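Local coordinates for protein glutathione synthetase-like effector 30 (Gpa-GSS30-apo) (Globodera pallida, PDB 5OET) that probably serves as an effector of a plant-parasitic nematode, having arisen by neofunctionalization of a housekeeping glutathione synthetase gene, at residues Arg280-Thr285 / Asn289-Asp294; Gly62-Val67 / Leu258-Arg263; Val105-Ala110 / Glu375-Val380; Ser94-Lys99 / Ala471-Gly476. One frame throughout, in Å; residues are numbered along the deposited sequence.

How the contacts relate
The four contacts form two linked pairs. Contacts 1 and 2, with centres about 21 Å apart, meet through Phe281 of strand 279-283, which packs on Met259, Ser262 and Arg263 of helix 259-270; both also reach the second subunit. Contacts 3 and 4 share helix 98-119, and their centres lie about 17 Å apart. Contact 1 is on the opposite side of the chain's centre from both, about 39 Å from contact 3 and 41 Å from contact 4, centre to centre. The bridge between the pairs is the mixed sheet that contacts 2 and 4 both reach, with nearest atoms about 12 Å apart. The magnesium ligands His406 and Glu426 belong to none of the eight segments.

Contact 1. Residues Arg280-Thr285 / Asn289-Asp294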
loop_
_atom_site.group_PDB
_atom_site.type_symbol
_atom_site.label_atom_id
_atom_site.label_comp_id
_atom_site.label_asym_id
_atom_site.label_seq_id
_atom_site.Cartn_x
_atom_site.Cartn_y
_atom_site.Cartn_z
ATOM N N ARG A 280 17.155 -5.959 11.245
ATOM C CA ARG A 280 16.695 -5.705 12.591
ATOM C C ARG A 280 16.403 -4.232 12.777
ATOM O O ARG A 280 17.270 -3.407 12.586
ATOM C CB ARG A 280 17.732 -6.220 13.585
ATOM C CG ARG A 280 17.997 -7.703 13.437
ATOM C CD ARG A 280 16.826 -8.563 13.931
ATOM N NE ARG A 280 17.270 -9.371 15.079
ATOM C CZ ARG A 280 16.988 -9.152 16.366
ATOM N NH1 ARG A 280 16.200 -8.163 16.769
ATOM N NH2 ARG A 280 17.511 -9.951 17.274
ATOM N N PHE A 281 15.161 -3.910 13.119
ATOM C CA PHE A 281 14.708 -2.522 13.266
ATOM C C PHE A 281 14.797 -2.091 14.712
ATOM O O PHE A 281 14.081 -2.627 15.552
ATOM C CB PHE A 281 13.285 -2.348 12.763
ATOM C CG PHE A 281 13.214 -2.236 11.288
ATOM C CD1 PHE A 281 13.593 -3.310 10.485
ATOM C CD2 PHE A 281 12.823 -1.050 10.683
ATOM C CE1 PHE A 281 13.556 -3.212 9.118
ATOM C CE2 PHE A 281 12.779 -0.948 9.310
ATOM C CZ PHE A 281 13.146 -2.034 8.524
ATOM N N ILE A 282 15.668 -1.116 14.969
ATOM C CA ILE A 282 15.951 -0.626 16.314
ATOM C C ILE A 282 15.887 0.914 16.293
ATOM O O ILE A 282 16.299 1.521 15.303
ATOM C CB ILE A 282 17.335 -1.196 16.791
ATOM C CG1 ILE A 282 17.404 -1.283 18.300
ATOM C CG2 ILE A 282 18.531 -0.386 16.279
ATOM C CD1 ILE A 282 18.738 -1.796 18.800
ATOM N N THR A 283 15.355 1.552 17.337
ATOM C CA THR A 283 15.529 2.993 17.461
ATOM C C THR A 283 16.878 3.264 18.061
ATOM O O THR A 283 17.495 2.379 18.643
ATOM C CB THR A 283 14.516 3.716 18.356
ATOM O OG1 THR A 283 14.686 3.315 19.712
ATOM C CG2 THR A 283 13.125 3.453 17.922
ATOM N N ILE A 284 17.314 4.512 17.931
ATOM C CA ILE A 284 18.577 4.953 18.493
ATOM C C ILE A 284 18.557 5.005 20.026
ATOM O O ILE A 284 19.596 4.790 20.635
ATOM C CB ILE A 284 19.034 6.293 17.863
ATOM C CG1 ILE A 284 20.547 6.478 18.053
ATOM C CG2 ILE A 284 18.245 7.473 18.414
ATOM C CD1 ILE A 284 21.096 7.664 17.325
ATOM N N THR A 285 17.402 5.264 20.642
ATOM C CA THR A 285 17.271 5.151 22.123
ATOM C C THR A 285 17.511 3.733 22.645
ATOM O O THR A 285 18.223 3.542 23.631
ATOM C CB THR A 285 15.881 5.596 22.630
ATOM O OG1 THR A 285 15.627 6.922 22.175
ATOM C CG2 THR A 285 15.815 5.607 24.158
ATOM N N ASN A 289 21.230 0.422 24.946
ATOM C CA ASN A 289 21.231 -0.799 25.757
ATOM C C ASN A 289 21.579 -2.045 24.960
ATOM O O ASN A 289 22.099 -2.998 25.504
ATOM C CB ASN A 289 19.856 -1.017 26.378
ATOM C CG ASN A 289 19.232 0.270 26.875
ATOM O OD1 ASN A 289 18.198 0.722 26.334
ATOM N ND2 ASN A 289 19.868 0.892 27.876
ATOM N N ARG A 290 21.272 -2.041 23.673
ATOM C CA ARG A 290 21.273 -3.249 22.869
ATOM C C ARG A 290 22.418 -3.320 21.883
ATOM O O ARG A 290 22.566 -4.343 21.250
ATOM C CB ARG A 290 19.945 -3.355 22.120
ATOM C CG ARG A 290 18.736 -3.474 23.056
ATOM C CD ARG A 290 17.412 -3.489 22.309
ATOM N NE ARG A 290 17.291 -4.654 21.441
ATOM C CZ ARG A 290 16.421 -4.773 20.438
ATOM N NH1 ARG A 290 15.561 -3.782 20.160
ATOM N NH2 ARG A 290 16.411 -5.875 19.685
ATOM N N LEU A 291 23.207 -2.252 21.737
ATOM C CA LEU A 291 24.399 -2.260 20.878
ATOM C C LEU A 291 25.627 -2.007 21.738
ATOM O O LEU A 291 25.670 -1.054 22.505
ATOM C CB LEU A 291 24.330 -1.186 19.793
ATOM C CG LEU A 291 23.195 -1.247 18.772
ATOM C CD1 LEU A 291 23.124 -0.006 17.902
ATOM C CD2 LEU A 291 23.349 -2.448 17.870
ATOM N N LYS A 292 26.602 -2.898 21.646
ATOM C CA LYS A 292 27.946 -2.642 22.152
ATOM C C LYS A 292 28.918 -3.031 21.055
ATOM O O LYS A 292 28.523 -3.584 20.015
ATOM C CB LYS A 292 28.247 -3.333 23.500
ATOM C CG LYS A 292 27.618 -4.703 23.753
ATOM C CD LYS A 292 28.332 -5.824 23.004
ATOM C CE LYS A 292 27.754 -7.203 23.308
ATOM N NZ LYS A 292 28.127 -7.767 24.627
ATOM N N ARG A 293 30.171 -2.664 21.254
ATOM C CA ARG A 293 31.221 -2.991 20.324
ATOM C C ARG A 293 32.055 -4.075 20.977
ATOM O O ARG A 293 32.270 -4.033 22.178
ATOM C CB ARG A 293 32.057 -1.743 20.048
ATOM C CG ARG A 293 33.048 -1.894 18.907
ATOM C CD ARG A 293 33.635 -0.544 18.517
ATOM N NE ARG A 293 34.150 0.169 19.696
ATOM C CZ ARG A 293 34.596 1.420 19.710
ATOM N NH1 ARG A 293 34.658 2.159 18.605
ATOM N NH2 ARG A 293 34.997 1.938 20.853
ATOM N N ASP A 294 32.512 -5.047 20.197
ATOM C CA ASP A 294 33.435 -6.053 20.715
ATOM C C ASP A 294 34.780 -5.399 21.023
ATOM O O ASP A 294 35.290 -4.656 20.199
ATOM C CB ASP A 294 33.644 -7.212 19.731
ATOM C CG ASP A 294 34.008 -8.531 20.441
ATOM O OD1 ASP A 294 35.195 -8.688 20.851
ATOM O OD2 ASP A 294 33.092 -9.403 20.590
#
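One face of the Arg290 guanidinium lies against Ile282, whose CD1 stands 3.8 Å above the plane of the group and offset toward its rim. At its edge comes a second guanidinium: Arg290 NH2 is 3.7 Å from Arg280 NH1, and it approaches Arg280 obliquely, the two planes being turned 43° apart. The aliphatic part of Arg290 joins in, with CB 3.9 Å from Ile282 CD1. A bend at chi3 (64°) folds the otherwise extended Arg290 chain back past Ile282, so that NH1 ends 3.6 Å from Ile282 CG1. Ile282 CD1 also comes within 4.5 Å of Leu291 CG, just where the short helix 287-290 gives way to strand 291-293. Strand 279-283 runs parallel to 246-251 in a beta-alpha-beta unit whose helix is 259-270, and Ile282 also packs on Leu248 and Leu250 there. The paired arginines share an anion across the dimer interface: Glu49 of the second subunit forms salt bridges to Arg280 NH1 and Arg290 NH2, while Arg290 NE is bound to Asp303. Carboxylates therefore probably offset the two like charges, and the close guanidinium pair forms part of the subunit interface.

Contact 2. Residues Gly62-Val67 / Leu258-Arg263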
loop_
_atom_site.group_PDB
_atom_site.type_symbol
_atom_site.label_atom_id
_atom_site.label_comp_id
_atom_site.label_asym_id
_atom_site.label_seq_id
_atom_site.Cartn_x
_atom_site.Cartn_y
_atom_site.Cartn_z
ATOM N N GLY A 62 0.990 2.050 -0.168
ATOM C CA GLY A 62 2.089 2.488 0.668
ATOM C C GLY A 62 2.588 3.916 0.510
ATOM O O GLY A 62 3.610 4.278 1.107
ATOM N N LEU A 63 1.851 4.740 -0.238
ATOM C CA LEU A 63 2.210 6.151 -0.397
ATOM C C LEU A 63 1.622 6.907 0.771
ATOM O O LEU A 63 0.710 7.711 0.622
ATOM C CB LEU A 63 1.727 6.692 -1.738
ATOM C CG LEU A 63 2.489 6.108 -2.937
ATOM C CD1 LEU A 63 1.856 6.623 -4.225
ATOM C CD2 LEU A 63 3.978 6.419 -2.862
ATOM N N VAL A 64 2.186 6.625 1.939
ATOM C CA VAL A 64 1.636 7.048 3.206
ATOM C C VAL A 64 2.767 7.387 4.166
ATOM O O VAL A 64 3.926 6.999 3.929
ATOM C CB VAL A 64 0.678 5.965 3.822
ATOM C CG1 VAL A 64 -0.646 5.910 3.063
ATOM C CG2 VAL A 64 1.306 4.568 3.853
ATOM N N LYS A 65 2.429 8.122 5.220
ATOM C CA LYS A 65 3.335 8.352 6.350
ATOM C C LYS A 65 2.564 8.265 7.668
ATOM O O LYS A 65 1.345 8.457 7.698
ATOM C CB LYS A 65 3.984 9.744 6.235
ATOM C CG LYS A 65 3.024 10.891 6.555
ATOM C CD LYS A 65 3.404 12.270 6.046
ATOM C CE LYS A 65 4.760 12.741 6.529
ATOM N NZ LYS A 65 4.800 14.235 6.553
ATOM N N PHE A 66 3.279 8.051 8.767
ATOM C CA PHE A 66 2.663 8.135 10.096
ATOM C C PHE A 66 2.390 9.599 10.498
ATOM O O PHE A 66 3.189 10.481 10.205
ATOM C CB PHE A 66 3.533 7.443 11.135
ATOM C CG PHE A 66 3.642 5.952 10.961
ATOM C CD1 PHE A 66 2.551 5.120 11.268
ATOM C CD2 PHE A 66 4.833 5.362 10.530
ATOM C CE1 PHE A 66 2.636 3.735 11.121
ATOM C CE2 PHE A 66 4.922 3.974 10.386
ATOM C CZ PHE A 66 3.824 3.162 10.682
ATOM N N VAL A 67 1.247 9.847 11.134
ATOM C CA VAL A 67 0.881 11.189 11.652
ATOM C C VAL A 67 0.275 11.074 13.064
ATOM O O VAL A 67 -0.112 9.983 13.435
ATOM C CB VAL A 67 -0.133 11.886 10.699
ATOM C CG1 VAL A 67 -0.514 13.281 11.207
ATOM C CG2 VAL A 67 0.412 11.974 9.277
ATOM N N LEU A 258 10.820 7.998 8.051
ATOM C CA LEU A 258 11.514 7.103 7.139
ATOM C C LEU A 258 11.096 5.657 7.283
ATOM O O LEU A 258 11.444 4.862 6.431
ATOM C CB LEU A 258 13.029 7.244 7.312
ATOM C CG LEU A 258 13.561 8.616 6.907
ATOM C CD1 LEU A 258 15.053 8.717 7.172
ATOM C CD2 LEU A 258 13.283 8.878 5.444
ATOM N N MET A 259 10.307 5.344 8.303
ATOM C CA MET A 259 10.064 3.971 8.719
ATOM C C MET A 259 9.489 3.081 7.629
ATOM O O MET A 259 10.013 1.994 7.390
ATOM C CB MET A 259 9.127 3.945 9.925
ATOM C CG MET A 259 8.807 2.542 10.440
ATOM S SD MET A 259 10.256 1.534 10.861
ATOM C CE MET A 259 10.918 2.530 12.205
ATOM N N LEU A 260 8.407 3.533 7.001
ATOM C CA LEU A 260 7.762 2.769 5.929
ATOM C C LEU A 260 8.555 2.698 4.648
ATOM O O LEU A 260 8.412 1.740 3.925
ATOM C CB LEU A 260 6.351 3.287 5.607
ATOM C CG LEU A 260 5.385 3.115 6.761
ATOM C CD1 LEU A 260 4.032 3.675 6.387
ATOM C CD2 LEU A 260 5.263 1.652 7.179
ATOM N N GLU A 261 9.361 3.701 4.352
ATOM C CA GLU A 261 10.259 3.604 3.216
ATOM C C GLU A 261 11.297 2.536 3.535
ATOM O O GLU A 261 11.637 1.734 2.679
ATOM C CB GLU A 261 10.940 4.949 2.917
ATOM C CG GLU A 261 9.989 6.075 2.486
ATOM C CD GLU A 261 10.641 7.457 2.557
ATOM O OE1 GLU A 261 11.522 7.705 1.720
ATOM O OE2 GLU A 261 10.307 8.309 3.430
ATOM N N SER A 262 11.794 2.532 4.767
ATOM C CA SER A 262 12.751 1.505 5.247
ATOM C C SER A 262 12.185 0.082 5.137
ATOM O O SER A 262 12.881 -0.826 4.690
ATOM C CB SER A 262 13.198 1.771 6.699
ATOM O OG SER A 262 14.172 2.806 6.785
ATOM N N ARG A 263 10.925 -0.093 5.518
ATOM C CA ARG A 263 10.277 -1.390 5.474
ATOM C C ARG A 263 10.073 -1.855 4.067
ATOM O O ARG A 263 10.155 -3.047 3.783
ATOM C CB ARG A 263 8.932 -1.331 6.170
ATOM C CG ARG A 263 9.036 -1.103 7.670
ATOM C CD ARG A 263 9.367 -2.379 8.372
ATOM N NE ARG A 263 9.241 -2.241 9.812
ATOM C CZ ARG A 263 9.713 -3.113 10.700
ATOM N NH1 ARG A 263 10.370 -4.203 10.308
ATOM N NH2 ARG A 263 9.528 -2.885 12.000
#
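Leu260 reaches from helix 259-263 onto Val64 and Phe66 of strand 64-67. Its CB points at the strand but stays behind the contact surface, which begins one atom further on with CG, 3.8 Å from Phe66 CE2. With CG set anti to the carbonyl carbon (chi1 -65°), the fork opens over two residues. CD1 meets Val64 CG2 at 3.8 Å and also touches Phe66 CE2. The other branch, CD2, goes to the ring alone, 4.0 Å from CE2 and 4.1 Å from CZ of Phe66. The leucine and the phenylalanine cross at about a right angle. Near the plane of the same ring, at its edge, lies Met259 CG, 4.1 Å from Phe66 CE2, before the methionine chain bends away from the strand. All of this is apolar packing. The axes of the strand and the helical segment approach to 8.9 Å with their directions 138° apart. Strand 64-67 pairs antiparallel with strand 83-90, and Phe66 also rests on Thr84. Leu59 of the second subunit packs on Val64 and Phe66, and Arg263 of the helix forms a salt bridge to Asp56 of that subunit. The contact thus joins the large mixed sheet to helix 259-270 beside the dimer interface.

Contact 3. Residues Val105-Ala110 / Glu375-Val380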
loop_
_atom_site.group_PDB
_atom_site.type_symbol
_atom_site.label_atom_id
_atom_site.label_comp_id
_atom_site.label_asym_id
_atom_site.label_seq_id
_atom_site.Cartn_x
_atom_site.Cartn_y
_atom_site.Cartn_z
ATOM N N VAL A 105 20.443 11.979 -15.514
ATOM C CA VAL A 105 20.663 10.554 -15.347
ATOM C C VAL A 105 22.090 10.184 -15.715
ATOM O O VAL A 105 22.708 9.448 -14.982
ATOM C CB VAL A 105 19.656 9.734 -16.180
ATOM C CG1 VAL A 105 20.099 8.282 -16.343
ATOM C CG2 VAL A 105 18.281 9.819 -15.532
ATOM N N ASP A 106 22.601 10.706 -16.829
ATOM C CA ASP A 106 23.928 10.338 -17.333
ATOM C C ASP A 106 25.097 10.786 -16.447
ATOM O O ASP A 106 26.136 10.134 -16.434
ATOM C CB ASP A 106 24.154 10.892 -18.759
ATOM C CG ASP A 106 23.319 10.172 -19.830
ATOM O OD1 ASP A 106 22.972 8.976 -19.628
ATOM O OD2 ASP A 106 23.003 10.815 -20.874
ATOM N N VAL A 107 24.936 11.896 -15.729
ATOM C CA VAL A 107 26.036 12.470 -14.949
ATOM C C VAL A 107 26.137 11.867 -13.533
ATOM O O VAL A 107 27.114 12.120 -12.803
ATOM C CB VAL A 107 25.946 14.017 -14.924
ATOM C CG1 VAL A 107 24.890 14.525 -13.944
ATOM C CG2 VAL A 107 27.304 14.627 -14.638
ATOM N N GLN A 108 25.146 11.050 -13.155
ATOM C CA GLN A 108 25.079 10.494 -11.802
ATOM C C GLN A 108 26.290 9.651 -11.455
ATOM O O GLN A 108 26.823 9.785 -10.371
ATOM C CB GLN A 108 23.790 9.679 -11.580
ATOM C CG GLN A 108 23.455 9.443 -10.106
ATOM C CD GLN A 108 23.339 10.739 -9.288
ATOM O OE1 GLN A 108 23.528 10.728 -8.074
ATOM N NE2 GLN A 108 23.029 11.868 -9.956
ATOM N N LYS A 109 26.738 8.807 -12.377
ATOM C CA LYS A 109 27.964 8.017 -12.164
ATOM C C LYS A 109 29.159 8.933 -11.799
ATOM O O LYS A 109 29.853 8.712 -10.801
ATOM C CB LYS A 109 28.266 7.175 -13.408
ATOM C CG LYS A 109 29.269 6.054 -13.218
ATOM C CD LYS A 109 29.846 5.607 -14.561
ATOM C CE LYS A 109 31.062 4.701 -14.403
ATOM N NZ LYS A 109 30.705 3.351 -13.865
ATOM N N ALA A 110 29.359 9.980 -12.597
ATOM C CA ALA A 110 30.397 10.990 -12.342
ATOM C C ALA A 110 30.224 11.689 -11.000
ATOM O O ALA A 110 31.193 11.973 -10.291
ATOM C CB ALA A 110 30.384 12.030 -13.449
ATOM N N GLU A 375 33.732 17.411 -17.270
ATOM C CA GLU A 375 33.050 18.440 -18.085
ATOM C C GLU A 375 31.531 18.340 -17.968
ATOM O O GLU A 375 30.847 19.351 -17.828
ATOM C CB GLU A 375 33.483 18.369 -19.549
ATOM C CG GLU A 375 34.961 18.684 -19.748
ATOM C CD GLU A 375 35.357 18.922 -21.205
ATOM O OE1 GLU A 375 34.565 18.568 -22.118
ATOM O OE2 GLU A 375 36.475 19.470 -21.446
ATOM N N ALA A 376 31.027 17.112 -18.017
ATOM C CA ALA A 376 29.626 16.797 -17.696
ATOM C C ALA A 376 29.182 17.417 -16.393
ATOM O O ALA A 376 28.103 18.003 -16.336
ATOM C CB ALA A 376 29.410 15.294 -17.638
ATOM N N ILE A 377 30.003 17.275 -15.353
ATOM C CA ILE A 377 29.761 17.920 -14.054
ATOM C C ILE A 377 29.801 19.452 -14.142
ATOM O O ILE A 377 28.950 20.102 -13.554
ATOM C CB ILE A 377 30.756 17.448 -12.972
ATOM C CG1 ILE A 377 30.477 15.993 -12.619
ATOM C CG2 ILE A 377 30.638 18.285 -11.701
ATOM C CD1 ILE A 377 31.487 15.381 -11.673
ATOM N N ARG A 378 30.770 20.026 -14.860
ATOM C CA ARG A 378 30.839 21.476 -14.982
ATOM C C ARG A 378 29.598 22.053 -15.629
ATOM O O ARG A 378 29.156 23.110 -15.210
ATOM C CB ARG A 378 32.089 21.935 -15.730
ATOM C CG ARG A 378 33.407 21.672 -15.009
ATOM C CD ARG A 378 33.524 22.448 -13.719
ATOM N NE ARG A 378 34.855 22.423 -13.128
ATOM C CZ ARG A 378 35.170 22.989 -11.959
ATOM N NH1 ARG A 378 34.251 23.630 -11.242
ATOM N NH2 ARG A 378 36.420 22.924 -11.498
ATOM N N LYS A 379 29.037 21.370 -16.634
ATOM C CA LYS A 379 27.793 21.823 -17.323
ATOM C C LYS A 379 26.603 22.117 -16.383
ATOM O O LYS A 379 25.851 23.064 -16.620
ATOM C CB LYS A 379 27.340 20.804 -18.376
ATOM C CG LYS A 379 27.677 21.120 -19.819
ATOM C CD LYS A 379 27.610 19.846 -20.682
ATOM C CE LYS A 379 27.219 20.083 -22.149
ATOM N NZ LYS A 379 28.243 20.840 -22.943
ATOM N N VAL A 380 26.441 21.308 -15.331
ATOM C CA VAL A 380 25.303 21.447 -14.384
ATOM C C VAL A 380 25.573 22.313 -13.139
ATOM O O VAL A 380 24.644 22.575 -12.374
ATOM C CB VAL A 380 24.756 20.062 -13.919
ATOM C CG1 VAL A 380 24.543 19.133 -15.112
ATOM C CG2 VAL A 380 25.686 19.398 -12.909
#
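Val107 is the main bump of helix 105-110, and it presses into the shallow surface around Ala376 and Ile377 of helix 375-380. One methyl does the touching: CG2, anti to the backbone N of Val107, lies 3.7 Å from Ala376 CB. The same methyl rests on the peptide that joins the two residues, 3.8 Å from Ile377 N, and borders Ile377 CG1 at 4.0 Å. The small side chain of Ala376 lets the valine come down onto the backbone, and the CA atoms of Val107 and Ala376 are only 6.3 Å apart. In return Ile377 supplies a bump of its own. Its extended CG1-CD1 arm runs over the first helix one turn further along, where CD1 meets Ala110 CB at 3.9 Å and the carbonyl O of Ala110 at 3.7 Å. The low profile of Ala110 receives this arm, and Ile377 CG1 rests over the dip between Val107 CG2 and Ala110 CB, touching both. The helical segments cross at -119° with their axes 9.5 Å apart, so the meeting surface is short. Ile377 continues onto Leu114 further along helix 98-119, and Phe365 packs against it from a loop. Val107 also touches Tyr169 of strand 160-173, whereas Gln108 meets that strand and Ile477 of strand 469-484. Helix 98-119 is thereby packed between strands of the large mixed sheet and helix 373-380, whose Val380 is backbone-bonded to Gln183 of strand 179-188.

Contact 4. Residues Ser94-Lys99 / Ala471-Gly476; sequences SPFPRK and ATPELG
Phe96 packs on Pro473 and Leu475 within the large mixed sheet of the glutathione synthetase fold, an ATP-grasp architecture. Strand 94-96 pairs parallel with 517-524, and strands 517-524 and 490-504 lie between it and 469-484 in the pairing order. The contact therefore passes between non-neighbouring strands through side chains alone. In the apolar packing, Phe96 carries its ring anti to the backbone N (chi1 -160°), which sends it toward strand 471-476. There Pro473 CG approaches near the ring plane, at the edge, 4.4 Å from Phe96 CD1. Pro473 and Leu475, two apart on their strand, both turn their side chains toward segment 94-99. Phe101 of helix 98-119 touches Phe96 and Leu475 alike, and Met500 of strand 490-504 packs on Phe96 and Pro473. Within segment 94-99, Pro97 takes the N-cap position of helix 98-119, and its CD lies over one face of the Phe96 ring, 3.8 Å above the plane and offset toward the rim. Hydrogen bonds run to neighbouring strands: Ser94 OG to Asn456 and Asp520, and the Phe96 backbone to Tyr523. Leu475 crosses Phe96 at about a right angle, and its CD2 lies 3.8 Å from Phe96 CE2.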
loop_
_atom_site.group_PDB
_atom_site.type_symbol
_atom_site.label_atom_id
_atom_site.label_comp_id
_atom_site.label_asym_id
_atom_site.label_seq_id
_atom_site.Cartn_x
_atom_site.Cartn_y
_atom_site.Cartn_z
ATOM N N SER A 94 4.199 15.933 -14.353
ATOM C CA SER A 94 4.509 17.265 -14.883
ATOM C C SER A 94 5.442 17.092 -16.073
ATOM O O SER A 94 6.289 16.197 -16.052
ATOM C CB SER A 94 5.176 18.141 -13.819
ATOM O OG SER A 94 4.250 18.507 -12.798
ATOM N N PRO A 95 5.282 17.925 -17.116
ATOM C CA PRO A 95 6.178 17.805 -18.270
ATOM C C PRO A 95 7.608 18.253 -17.950
ATOM O O PRO A 95 7.819 19.151 -17.134
ATOM C CB PRO A 95 5.543 18.710 -19.322
ATOM C CG PRO A 95 4.719 19.667 -18.543
ATOM C CD PRO A 95 4.243 18.944 -17.331
ATOM N N PHE A 96 8.573 17.608 -18.592
ATOM C CA PHE A 96 9.986 17.854 -18.338
ATOM C C PHE A 96 10.756 17.521 -19.639
ATOM O O PHE A 96 10.461 16.509 -20.295
ATOM C CB PHE A 96 10.486 17.005 -17.132
ATOM C CG PHE A 96 11.765 17.524 -16.509
ATOM C CD1 PHE A 96 11.730 18.523 -15.548
ATOM C CD2 PHE A 96 13.011 17.033 -16.910
ATOM C CE1 PHE A 96 12.905 19.020 -14.995
ATOM C CE2 PHE A 96 14.190 17.528 -16.359
ATOM C CZ PHE A 96 14.134 18.521 -15.397
ATOM N N PRO A 97 11.717 18.382 -20.033
ATOM C CA PRO A 97 12.484 18.118 -21.253
ATOM C C PRO A 97 13.230 16.790 -21.257
ATOM O O PRO A 97 13.931 16.511 -20.313
ATOM C CB PRO A 97 13.467 19.285 -21.291
ATOM C CG PRO A 97 12.709 20.402 -20.676
ATOM C CD PRO A 97 11.914 19.765 -19.566
ATOM N N ARG A 98 13.082 15.990 -22.306
ATOM C CA ARG A 98 13.802 14.730 -22.432
ATOM C C ARG A 98 15.322 14.858 -22.333
ATOM O O ARG A 98 15.977 14.011 -21.727
ATOM C CB ARG A 98 13.472 14.059 -23.765
ATOM C CG ARG A 98 14.129 12.696 -24.002
ATOM C CD ARG A 98 13.556 11.978 -25.214
ATOM N NE ARG A 98 12.216 11.435 -24.927
ATOM C CZ ARG A 98 11.040 11.926 -25.350
ATOM N NH1 ARG A 98 10.963 13.026 -26.114
ATOM N NH2 ARG A 98 9.926 11.306 -24.993
ATOM N N LYS A 99 15.896 15.887 -22.944
ATOM C CA LYS A 99 17.358 15.963 -23.027
ATOM C C LYS A 99 17.969 16.183 -21.661
ATOM O O LYS A 99 18.963 15.541 -21.324
ATOM C CB LYS A 99 17.838 17.013 -24.043
ATOM C CG LYS A 99 17.925 16.416 -25.450
ATOM C CD LYS A 99 18.063 17.421 -26.580
ATOM C CE LYS A 99 17.808 16.718 -27.904
ATOM N NZ LYS A 99 18.632 17.282 -29.014
ATOM N N ALA A 471 3.347 25.456 -11.059
ATOM C CA ALA A 471 4.343 24.800 -10.200
ATOM C C ALA A 471 5.693 24.679 -10.877
ATOM O O ALA A 471 5.770 24.669 -12.095
ATOM C CB ALA A 471 3.852 23.424 -9.799
ATOM N N THR A 472 6.744 24.565 -10.069
ATOM C CA THR A 472 8.107 24.355 -10.553
ATOM C C THR A 472 8.533 22.971 -10.084
ATOM O O THR A 472 8.605 22.745 -8.881
ATOM C CB THR A 472 9.116 25.410 -10.012
ATOM O OG1 THR A 472 8.941 25.580 -8.601
ATOM C CG2 THR A 472 8.925 26.745 -10.673
ATOM N N PRO A 473 8.792 22.037 -11.026
ATOM C CA PRO A 473 9.301 20.730 -10.650
ATOM C C PRO A 473 10.809 20.735 -10.324
ATOM O O PRO A 473 11.540 21.633 -10.739
ATOM C CB PRO A 473 9.002 19.869 -11.875
ATOM C CG PRO A 473 9.026 20.806 -13.010
ATOM C CD PRO A 473 8.663 22.169 -12.489
ATOM N N GLU A 474 11.229 19.725 -9.565
ATOM C CA GLU A 474 12.602 19.551 -9.123
ATOM C C GLU A 474 12.899 18.066 -9.286
ATOM O O GLU A 474 12.248 17.240 -8.681
ATOM C CB GLU A 474 12.756 19.978 -7.662
ATOM C CG GLU A 474 14.194 20.056 -7.148
ATOM C CD GLU A 474 14.319 19.902 -5.619
ATOM O OE1 GLU A 474 14.036 18.791 -5.073
ATOM O OE2 GLU A 474 14.733 20.883 -4.955
ATOM N N LEU A 475 13.890 17.752 -10.115
ATOM C CA LEU A 475 14.271 16.376 -10.463
ATOM C C LEU A 475 15.357 15.849 -9.541
ATOM O O LEU A 475 16.403 16.447 -9.445
ATOM C CB LEU A 475 14.813 16.370 -11.886
ATOM C CG LEU A 475 15.284 15.069 -12.512
ATOM C CD1 LEU A 475 14.117 14.121 -12.763
ATOM C CD2 LEU A 475 16.017 15.403 -13.804
ATOM N N GLY A 476 15.113 14.724 -8.882
ATOM C CA GLY A 476 16.116 14.070 -8.030
ATOM C C GLY A 476 16.598 12.786 -8.675
ATOM O O GLY A 476 15.789 11.915 -8.981
#